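PKS (Streptomyces sp. CNQ431, PDB 5YDA) is a splenocin-pathway polyketide synthase whose acyltransferase domain, the part in this crystal, is broadly selective and probably passes acyl units to a carrier protein. Local coordinates at residues A[294-298]-A[299-303]; A[403-407]-A[408-412]; A[416-420]-A[421-425]. All coordinates share one frame; numbering follows the deposited sequence.

Contact 1: residues A[294-298]-A[299-303]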
ATOM      1  N   PRO A 294     -15.419 -10.577 -11.522  1.00 36.00           N
ATOM      2  CA  PRO A 294     -16.873 -10.793 -11.476  1.00 30.78           C
ATOM      3  C   PRO A 294     -17.329 -11.200 -10.087  1.00 34.47           C
ATOM      4  O   PRO A 294     -17.692 -12.353  -9.834  1.00 34.37           O
ATOM      5  CB  PRO A 294     -17.093 -11.922 -12.492  1.00 31.19           C
ATOM      6  CG  PRO A 294     -15.833 -12.731 -12.396  1.00 29.32           C
ATOM      7  CD  PRO A 294     -14.711 -11.716 -12.142  1.00 36.13           C
ATOM      8  N   ALA A 295     -17.361 -10.264  -9.171  1.00 34.81           N
ATOM      9  CA  ALA A 295     -17.797 -10.499  -7.823  1.00 28.12           C
ATOM     10  C   ALA A 295     -18.461  -9.272  -7.274  1.00 27.12           C
ATOM     11  O   ALA A 295     -18.339  -8.236  -7.803  1.00 23.29           O
ATOM     12  CB  ALA A 295     -16.628 -10.882  -6.967  1.00 33.08           C
ATOM     13  N   ALA A 296     -19.141  -9.427  -6.168  1.00 29.00           N
ATOM     14  CA  ALA A 296     -19.841  -8.360  -5.519  1.00 26.71           C
ATOM     15  C   ALA A 296     -19.572  -8.233  -4.031  1.00 34.11           C
ATOM     16  O   ALA A 296     -20.459  -8.326  -3.220  1.00 52.30           O
ATOM     17  CB  ALA A 296     -21.317  -8.504  -5.775  1.00 31.18           C
ATOM     18  N   ALA A 297     -18.340  -7.993  -3.672  1.00 25.70           N
ATOM     19  CA  ALA A 297     -17.998  -7.814  -2.280  1.00 28.65           C
ATOM     20  C   ALA A 297     -18.719  -6.599  -1.693  1.00 28.02           C
ATOM     21  O   ALA A 297     -19.037  -5.682  -2.379  1.00 23.91           O
ATOM     22  CB  ALA A 297     -16.519  -7.659  -2.147  1.00 19.75           C
ATOM     23  N   HIS A 298     -18.957  -6.608  -0.406  1.00 20.96           N
ATOM     24  CA  HIS A 298     -19.601  -5.514   0.298  1.00 26.47           C
ATOM     25  C   HIS A 298     -21.003  -5.156  -0.141  1.00 26.32           C
ATOM     26  O   HIS A 298     -21.372  -4.026  -0.150  1.00 32.16           O
ATOM     27  CB  HIS A 298     -18.707  -4.274   0.325  1.00 23.42           C
ATOM     28  CG  HIS A 298     -17.324  -4.547   0.800  1.00 21.36           C
ATOM     29  ND1 HIS A 298     -16.993  -4.556   2.122  1.00 23.20           N
ATOM     30  CD2 HIS A 298     -16.200  -4.852   0.136  1.00 21.48           C
ATOM     31  CE1 HIS A 298     -15.734  -4.871   2.257  1.00 21.94           C
ATOM     32  NE2 HIS A 298     -15.227  -5.054   1.066  1.00 21.63           N
ATOM     33  N   SER A 299     -21.769  -6.155  -0.475  1.00 25.02           N
ATOM     34  CA  SER A 299     -23.154  -6.033  -0.922  1.00 25.63           C
ATOM     35  C   SER A 299     -23.998  -7.210  -0.431  1.00 32.84           C
ATOM     36  O   SER A 299     -23.489  -8.226   0.061  1.00 27.86           O
ATOM     37  CB  SER A 299     -23.253  -5.945  -2.442  1.00 25.32           C
ATOM     38  OG  SER A 299     -23.194  -7.219  -3.047  1.00 23.61           O
ATOM     39  N   HIS A 300     -25.316  -7.062  -0.610  1.00 31.12           N
ATOM     40  CA  HIS A 300     -26.268  -8.091  -0.208  1.00 32.77           C
ATOM     41  C   HIS A 300     -25.957  -9.442  -0.852  1.00 30.55           C
ATOM     42  O   HIS A 300     -26.289 -10.488  -0.282  1.00 34.98           O
ATOM     43  CB  HIS A 300     -27.680  -7.644  -0.577  1.00 30.77           C
ATOM     44  CG  HIS A 300     -27.883  -7.523  -2.050  1.00 32.05           C
ATOM     45  ND1 HIS A 300     -27.478  -6.412  -2.766  1.00 32.09           N
ATOM     46  CD2 HIS A 300     -28.374  -8.402  -2.956  1.00 27.11           C
ATOM     47  CE1 HIS A 300     -27.746  -6.600  -4.046  1.00 32.54           C
ATOM     48  NE2 HIS A 300     -28.287  -7.801  -4.190  1.00 33.95           N
ATOM     49  N   VAL A 301     -25.293  -9.451  -2.010  1.00 27.46           N
ATOM     50  CA  VAL A 301     -24.931 -10.709  -2.675  1.00 29.67           C
ATOM     51  C   VAL A 301     -24.136 -11.644  -1.753  1.00 28.38           C
ATOM     52  O   VAL A 301     -24.139 -12.865  -1.941  1.00 29.87           O
ATOM     53  CB  VAL A 301     -24.152 -10.410  -3.975  1.00 25.07           C
ATOM     54  CG1 VAL A 301     -23.637 -11.694  -4.613  1.00 23.12           C
ATOM     55  CG2 VAL A 301     -25.034  -9.644  -4.967  1.00 28.79           C
ATOM     56  N   LEU A 302     -23.447 -11.101  -0.752  1.00 29.38           N
ATOM     57  CA  LEU A 302     -22.675 -11.960   0.140  1.00 31.85           C
ATOM     58  C   LEU A 302     -23.497 -12.559   1.283  1.00 30.08           C
ATOM     59  O   LEU A 302     -22.962 -13.404   2.006  1.00 30.94           O
ATOM     60  CB  LEU A 302     -21.491 -11.187   0.736  1.00 24.36           C
ATOM     61  CG  LEU A 302     -20.432 -10.650  -0.225  1.00 27.93           C
ATOM     62  CD1 LEU A 302     -19.215 -10.226   0.572  1.00 25.61           C
ATOM     63  CD2 LEU A 302     -20.075 -11.675  -1.296  1.00 23.18           C
ATOM     64  N   ASP A 303     -24.755 -12.136   1.474  1.00 30.26           N
ATOM     65  CA  ASP A 303     -25.565 -12.594   2.607  1.00 35.93           C
ATOM     66  C   ASP A 303     -25.525 -14.105   2.829  1.00 35.00           C
ATOM     67  O   ASP A 303     -25.266 -14.525   3.966  1.00 32.31           O
ATOM     68  CB  ASP A 303     -27.016 -12.122   2.444  1.00 31.80           C
ATOM     69  CG  ASP A 303     -27.208 -10.667   2.824  1.00 36.70           C
ATOM     70  OD1 ASP A 303     -26.354 -10.107   3.535  1.00 33.77           O
ATOM     71  OD2 ASP A 303     -28.238 -10.083   2.429  1.00 38.81           O
TER
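The methyl of A296 overlaps the start of the 3-10 turn at 300-302: CB lies 3.6 Å from S299 OG and 3.9 Å from V301 CB, with both V301 methyls at similar range. The hydroxyl of S299 bonds to both sides of the turn. A chi1 of 82° sets OG between its own backbone N and carbonyl carbon, turning the hydroxyl back toward A296, and it donates to A296 O at 3.0 Å from a position tilted out of the carbonyl plane. S299 OG in turn accepts from V301 N at 3.2 Å, closing an ST turn. One hydroxyl therefore links the carbonyl of A296 to the amide of V301. L302 fills the other part of the bend: its CG lies 3.8 Å from A296 O, and CD1 reaches 3.8 Å from H298 N, close to A297 CA. At the apex H298 has positive phi (61°), and its side chain leads out of the bend, NE2 bonding to S200 OG and ND1 to R351 O. S200 lies in a GxSxG sequence consistent with a nucleophile elbow, so the turn probably presents the histidine of the serine-histidine pair known from acyltransferases. Residues 295-298 fall where these domains commonly carry the four-residue motif ending in that histidine.

Contact 2: residues A[403-407]-A[408-412]; sequences AQAAD and GFVLA
A406, at the N-cap position of helix 407-420, gives its carbonyl to the amide of V410 in the first helical turn. D407, the first helical residue, turns its carboxylate to other parts of the domain: OD2 accepts from G129 N, and OD1 forms a salt bridge with R399 NE. G408 begins the second segment without a side chain. F409 follows, its CB 3.4 Å from A406 O. Because CG is anti to the backbone N (chi1 180°), the ring swings away from the capping loop toward R31 and S84, and A405 CB meets it only obliquely, 4.3 Å from CD2. V410 is the main link back to the loop. Its amide donates to A406 O at 3.0 Å in a nearly straight bond (166°), the first full turn of the helix, while its CG2 branch rests 3.7 Å from A405 CB. V410 CG2 also lies 3.5 Å from A406 O, beside the carbonyl its own amide bonds. L411 sends its side chain onto L130 of helix 128-133, which D407 also touches, and adds the next bond, N to D407 O at 2.9 Å. A412 continues the series, its N donating to G408 O at 2.9 Å.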
ATOM      1  N   ALA A 403       5.562  -0.694 -15.318  1.00 41.22           N
ATOM      2  CA  ALA A 403       6.693   0.209 -15.158  1.00 35.08           C
ATOM      3  C   ALA A 403       8.018  -0.552 -15.219  1.00 38.46           C
ATOM      4  O   ALA A 403       8.098  -1.732 -14.876  1.00 43.69           O
ATOM      5  CB  ALA A 403       6.575   0.972 -13.837  1.00 35.80           C
ATOM      6  N   GLN A 404       9.075   0.148 -15.645  1.00 38.15           N
ATOM      7  CA  GLN A 404      10.372  -0.467 -15.911  1.00 41.86           C
ATOM      8  C   GLN A 404      11.371  -0.331 -14.769  1.00 42.12           C
ATOM      9  O   GLN A 404      12.417  -0.989 -14.812  1.00 47.35           O
ATOM     10  CB  GLN A 404      11.004   0.133 -17.181  1.00 49.39           C
ATOM     11  CG  GLN A 404      10.404  -0.353 -18.509  1.00 57.32           C
ATOM     12  CD  GLN A 404      10.887  -1.746 -18.905  1.00 67.41           C
ATOM     13  OE1 GLN A 404      10.543  -2.745 -18.268  1.00 68.77           O
ATOM     14  NE2 GLN A 404      11.696  -1.815 -19.963  1.00 69.02           N
ATOM     15  N   ALA A 405      11.096   0.503 -13.771  1.00 33.90           N
ATOM     16  CA  ALA A 405      12.022   0.646 -12.653  1.00 32.16           C
ATOM     17  C   ALA A 405      12.234  -0.688 -11.940  1.00 31.79           C
ATOM     18  O   ALA A 405      11.356  -1.552 -11.914  1.00 34.04           O
ATOM     19  CB  ALA A 405      11.498   1.686 -11.665  1.00 29.93           C
ATOM     20  N   ALA A 406      13.420  -0.858 -11.370  1.00 31.67           N
ATOM     21  CA  ALA A 406      13.704  -2.025 -10.544  1.00 28.15           C
ATOM     22  C   ALA A 406      13.048  -1.865  -9.177  1.00 26.84           C
ATOM     23  O   ALA A 406      12.978  -0.755  -8.636  1.00 24.82           O
ATOM     24  CB  ALA A 406      15.212  -2.199 -10.379  1.00 22.06           C
ATOM     25  N   ASP A 407      12.562  -2.976  -8.614  1.00 25.03           N
ATOM     26  CA  ASP A 407      11.892  -2.907  -7.312  1.00 22.14           C
ATOM     27  C   ASP A 407      12.798  -2.284  -6.258  1.00 23.44           C
ATOM     28  O   ASP A 407      12.351  -1.453  -5.456  1.00 22.49           O
ATOM     29  CB  ASP A 407      11.449  -4.299  -6.861  1.00 21.71           C
ATOM     30  CG  ASP A 407      10.397  -4.903  -7.771  1.00 25.83           C
ATOM     31  OD1 ASP A 407       9.699  -4.138  -8.492  1.00 21.55           O
ATOM     32  OD2 ASP A 407      10.267  -6.152  -7.756  1.00 25.04           O
ATOM     33  N   GLY A 408      14.083  -2.656  -6.258  1.00 27.01           N
ATOM     34  CA  GLY A 408      15.007  -2.110  -5.278  1.00 23.79           C
ATOM     35  C   GLY A 408      15.226  -0.625  -5.445  1.00 27.02           C
ATOM     36  O   GLY A 408      15.435   0.089  -4.461  1.00 28.68           O
ATOM     37  N   PHE A 409      15.181  -0.137  -6.683  1.00 25.48           N
ATOM     38  CA  PHE A 409      15.245   1.300  -6.904  1.00 25.73           C
ATOM     39  C   PHE A 409      14.020   1.996  -6.319  1.00 26.33           C
ATOM     40  O   PHE A 409      14.141   3.006  -5.610  1.00 25.90           O
ATOM     41  CB  PHE A 409      15.367   1.600  -8.399  1.00 25.23           C
ATOM     42  CG  PHE A 409      15.430   3.065  -8.709  1.00 29.44           C
ATOM     43  CD1 PHE A 409      16.629   3.756  -8.611  1.00 31.18           C
ATOM     44  CD2 PHE A 409      14.292   3.761  -9.064  1.00 25.40           C
ATOM     45  CE1 PHE A 409      16.694   5.116  -8.870  1.00 32.03           C
ATOM     46  CE2 PHE A 409      14.354   5.128  -9.335  1.00 31.56           C
ATOM     47  CZ  PHE A 409      15.560   5.802  -9.236  1.00 27.27           C
ATOM     48  N   VAL A 410      12.828   1.481  -6.623  1.00 24.06           N
ATOM     49  CA  VAL A 410      11.610   2.102  -6.114  1.00 26.90           C
ATOM     50  C   VAL A 410      11.624   2.121  -4.588  1.00 28.90           C
ATOM     51  O   VAL A 410      11.227   3.112  -3.962  1.00 25.51           O
ATOM     52  CB  VAL A 410      10.376   1.375  -6.676  1.00 26.23           C
ATOM     53  CG1 VAL A 410       9.095   1.894  -6.019  1.00 22.42           C
ATOM     54  CG2 VAL A 410      10.323   1.544  -8.197  1.00 18.84           C
ATOM     55  N   LEU A 411      12.129   1.041  -3.968  1.00 25.63           N
ATOM     56  CA  LEU A 411      12.195   0.984  -2.512  1.00 24.65           C
ATOM     57  C   LEU A 411      13.187   2.003  -1.976  1.00 27.69           C
ATOM     58  O   LEU A 411      12.887   2.714  -1.005  1.00 25.94           O
ATOM     59  CB  LEU A 411      12.571  -0.428  -2.047  1.00 22.92           C
ATOM     60  CG  LEU A 411      12.720  -0.605  -0.530  1.00 26.95           C
ATOM     61  CD1 LEU A 411      11.491  -0.107   0.208  1.00 22.11           C
ATOM     62  CD2 LEU A 411      12.994  -2.076  -0.168  1.00 29.90           C
ATOM     63  N   ALA A 412      14.369   2.098  -2.608  1.00 25.20           N
ATOM     64  CA  ALA A 412      15.377   3.062  -2.175  1.00 28.85           C
ATOM     65  C   ALA A 412      14.872   4.495  -2.296  1.00 26.81           C
ATOM     66  O   ALA A 412      15.117   5.320  -1.407  1.00 28.06           O
ATOM     67  CB  ALA A 412      16.667   2.885  -2.979  1.00 26.75           C
TER

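Contact 3: residues A[416-420]-A[421-425]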
ATOM      1  N   GLY A 416      14.506   7.084   0.760  1.00 24.73           N
ATOM      2  CA  GLY A 416      15.084   8.417   0.701  1.00 29.57           C
ATOM      3  C   GLY A 416      14.038   9.494   0.909  1.00 32.14           C
ATOM      4  O   GLY A 416      14.237  10.441   1.683  1.00 31.00           O
ATOM      5  N   ARG A 417      12.891   9.347   0.242  1.00 30.11           N
ATOM      6  CA  ARG A 417      11.819  10.323   0.386  1.00 29.46           C
ATOM      7  C   ARG A 417      11.308  10.376   1.820  1.00 29.57           C
ATOM      8  O   ARG A 417      11.040  11.460   2.357  1.00 28.51           O
ATOM      9  CB  ARG A 417      10.696   9.975  -0.578  1.00 27.19           C
ATOM     10  CG  ARG A 417       9.624  11.017  -0.685  1.00 33.43           C
ATOM     11  CD  ARG A 417       8.653  10.601  -1.777  1.00 38.16           C
ATOM     12  NE  ARG A 417       7.396  11.320  -1.656  1.00 40.20           N
ATOM     13  CZ  ARG A 417       7.137  12.437  -2.320  1.00 44.70           C
ATOM     14  NH1 ARG A 417       8.061  12.914  -3.146  1.00 37.15           N
ATOM     15  NH2 ARG A 417       5.969  13.060  -2.154  1.00 32.60           N
ATOM     16  N   LEU A 418      11.179   9.215   2.463  1.00 24.67           N
ATOM     17  CA  LEU A 418      10.780   9.202   3.865  1.00 28.93           C
ATOM     18  C   LEU A 418      11.788   9.966   4.730  1.00 32.77           C
ATOM     19  O   LEU A 418      11.395  10.760   5.594  1.00 26.40           O
ATOM     20  CB  LEU A 418      10.608   7.756   4.334  1.00 24.00           C
ATOM     21  CG  LEU A 418       9.263   7.145   3.930  1.00 27.80           C
ATOM     22  CD1 LEU A 418       9.281   5.633   4.053  1.00 26.13           C
ATOM     23  CD2 LEU A 418       8.139   7.739   4.786  1.00 23.91           C
ATOM     24  N   TRP A 419      13.090   9.770   4.487  1.00 29.99           N
ATOM     25  CA  TRP A 419      14.089  10.539   5.223  1.00 32.01           C
ATOM     26  C   TRP A 419      13.956  12.031   4.943  1.00 32.94           C
ATOM     27  O   TRP A 419      14.023  12.852   5.867  1.00 33.91           O
ATOM     28  CB  TRP A 419      15.502  10.062   4.879  1.00 31.96           C
ATOM     29  CG  TRP A 419      16.580  10.908   5.539  1.00 34.70           C
ATOM     30  CD1 TRP A 419      17.086  10.754   6.802  1.00 34.52           C
ATOM     31  CD2 TRP A 419      17.262  12.041   4.972  1.00 35.68           C
ATOM     32  NE1 TRP A 419      18.038  11.713   7.052  1.00 36.03           N
ATOM     33  CE2 TRP A 419      18.168  12.513   5.947  1.00 37.09           C
ATOM     34  CE3 TRP A 419      17.199  12.693   3.733  1.00 33.30           C
ATOM     35  CZ2 TRP A 419      19.002  13.609   5.722  1.00 34.09           C
ATOM     36  CZ3 TRP A 419      18.031  13.775   3.509  1.00 35.70           C
ATOM     37  CH2 TRP A 419      18.918  14.230   4.502  1.00 34.38           C
ATOM     38  N   SER A 420      13.767  12.401   3.671  1.00 30.83           N
ATOM     39  CA  SER A 420      13.637  13.813   3.317  1.00 32.30           C
ATOM     40  C   SER A 420      12.470  14.479   4.036  1.00 35.09           C
ATOM     41  O   SER A 420      12.526  15.678   4.330  1.00 37.48           O
ATOM     42  CB  SER A 420      13.479  13.964   1.805  1.00 30.51           C
ATOM     43  OG  SER A 420      14.700  13.678   1.146  1.00 31.75           O
ATOM     44  N   ALA A 421      11.402  13.733   4.314  1.00 34.39           N
ATOM     45  CA  ALA A 421      10.261  14.301   5.016  1.00 30.90           C
ATOM     46  C   ALA A 421      10.473  14.371   6.519  1.00 37.60           C
ATOM     47  O   ALA A 421       9.641  14.964   7.218  1.00 41.50           O
ATOM     48  CB  ALA A 421       8.996  13.487   4.720  1.00 28.42           C
ATOM     49  N   GLY A 422      11.546  13.775   7.038  1.00 36.27           N
ATOM     50  CA  GLY A 422      11.827  13.814   8.454  1.00 33.98           C
ATOM     51  C   GLY A 422      11.757  12.483   9.174  1.00 36.37           C
ATOM     52  O   GLY A 422      11.852  12.467  10.405  1.00 40.66           O
ATOM     53  N   VAL A 423      11.595  11.371   8.459  1.00 37.25           N
ATOM     54  CA  VAL A 423      11.593  10.043   9.085  1.00 34.77           C
ATOM     55  C   VAL A 423      13.038   9.566   9.061  1.00 37.13           C
ATOM     56  O   VAL A 423      13.470   8.843   8.159  1.00 35.97           O
ATOM     57  CB  VAL A 423      10.640   9.080   8.380  1.00 30.09           C
ATOM     58  CG1 VAL A 423      10.551   7.772   9.161  1.00 29.55           C
ATOM     59  CG2 VAL A 423       9.263   9.705   8.227  1.00 27.54           C
ATOM     60  N   ASP A 424      13.809   9.977  10.074  1.00 35.56           N
ATOM     61  CA  ASP A 424      15.258   9.812   9.999  1.00 36.21           C
ATOM     62  C   ASP A 424      15.660   8.346   9.895  1.00 37.93           C
ATOM     63  O   ASP A 424      16.594   8.005   9.163  1.00 37.28           O
ATOM     64  CB  ASP A 424      15.926  10.458  11.209  1.00 36.89           C
ATOM     65  CG  ASP A 424      15.721  11.964  11.264  1.00 40.90           C
ATOM     66  OD1 ASP A 424      15.863  12.518  12.368  1.00 46.99           O
ATOM     67  OD2 ASP A 424      15.433  12.600  10.223  1.00 41.21           O
ATOM     68  N   ALA A 425      14.970   7.461  10.615  1.00 34.77           N
ATOM     69  CA  ALA A 425      15.350   6.057  10.559  1.00 30.93           C
ATOM     70  C   ALA A 425      15.144   5.444   9.179  1.00 34.99           C
ATOM     71  O   ALA A 425      15.578   4.308   8.954  1.00 35.07           O
ATOM     72  CB  ALA A 425      14.568   5.259  11.608  1.00 27.84           C
TER
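G422, with a phi of 114°, donates from N to W419 O at 2.9 Å as the chain leaves helix 407-420 and folds back on the last turn in a Schellman motif. A side chain here would be pressed against the preceding carbonyl oxygen, so these backbone angles call for glycine. The donor stands well above the carbonyl plane of W419, 62° out of it, off the lone-pair positions. The second bond that defines the motif runs from V423 N to L418 O at 2.9 Å. L418 O takes a further, weak bond from A421 N, whose better partner is R417 O at 3.0 Å.

The apolar contact expected across such a cap is present. L418 and V423 run side by side, CD2 and CG2 4.1 Å apart. In V423 the CG2 branch is anti to the carbonyl carbon, which lays it along the helix end near L418 O. V423 is also the centre of an inverse gamma turn, and its carbonyl meets W419 CA in a CA-H...O contact of 3.4 Å. The indole of W419 leads away from the cap, yet its edge brings CD1 to 3.7 Å from D424 O, close to the ring plane. The D424 carboxylate is turned 48° to that ring, and its OD2 forms a salt bridge with R80 NH1.

R80 NH1 also bonds W419 O, where it and G422 N meet as two donors, and the arginine makes a cation-pi contact with the indole, so one residue of strand 79-85 joins the helix end to the residues that follow it. On this side W419 and S420 also touch T82, whereas L418 packs on V369, V371 and V395 of the mixed sheet, leaving the helix terminus between strand 79-85 and strands 369-372 and 394-395.

Contacts 2 and 3 lie at the two ends of helix 407-420, with centres about 18 Å apart; contact 1 lies on the other side of the chain's centre, its own centre about 36 and 41 Å from theirs. Contacts 1 and 3 are largely buried, while contact 2 is only partly so. Their chemistry follows their place. In contact 1 a serine hydroxyl shapes a loop beside the probable active site, whereas contacts 2 and 3 rely mainly on backbone bonds, regular at the helix start and turned back at its end. Each helix end also has an aspartate–arginine salt bridge to a residue elsewhere in the chain.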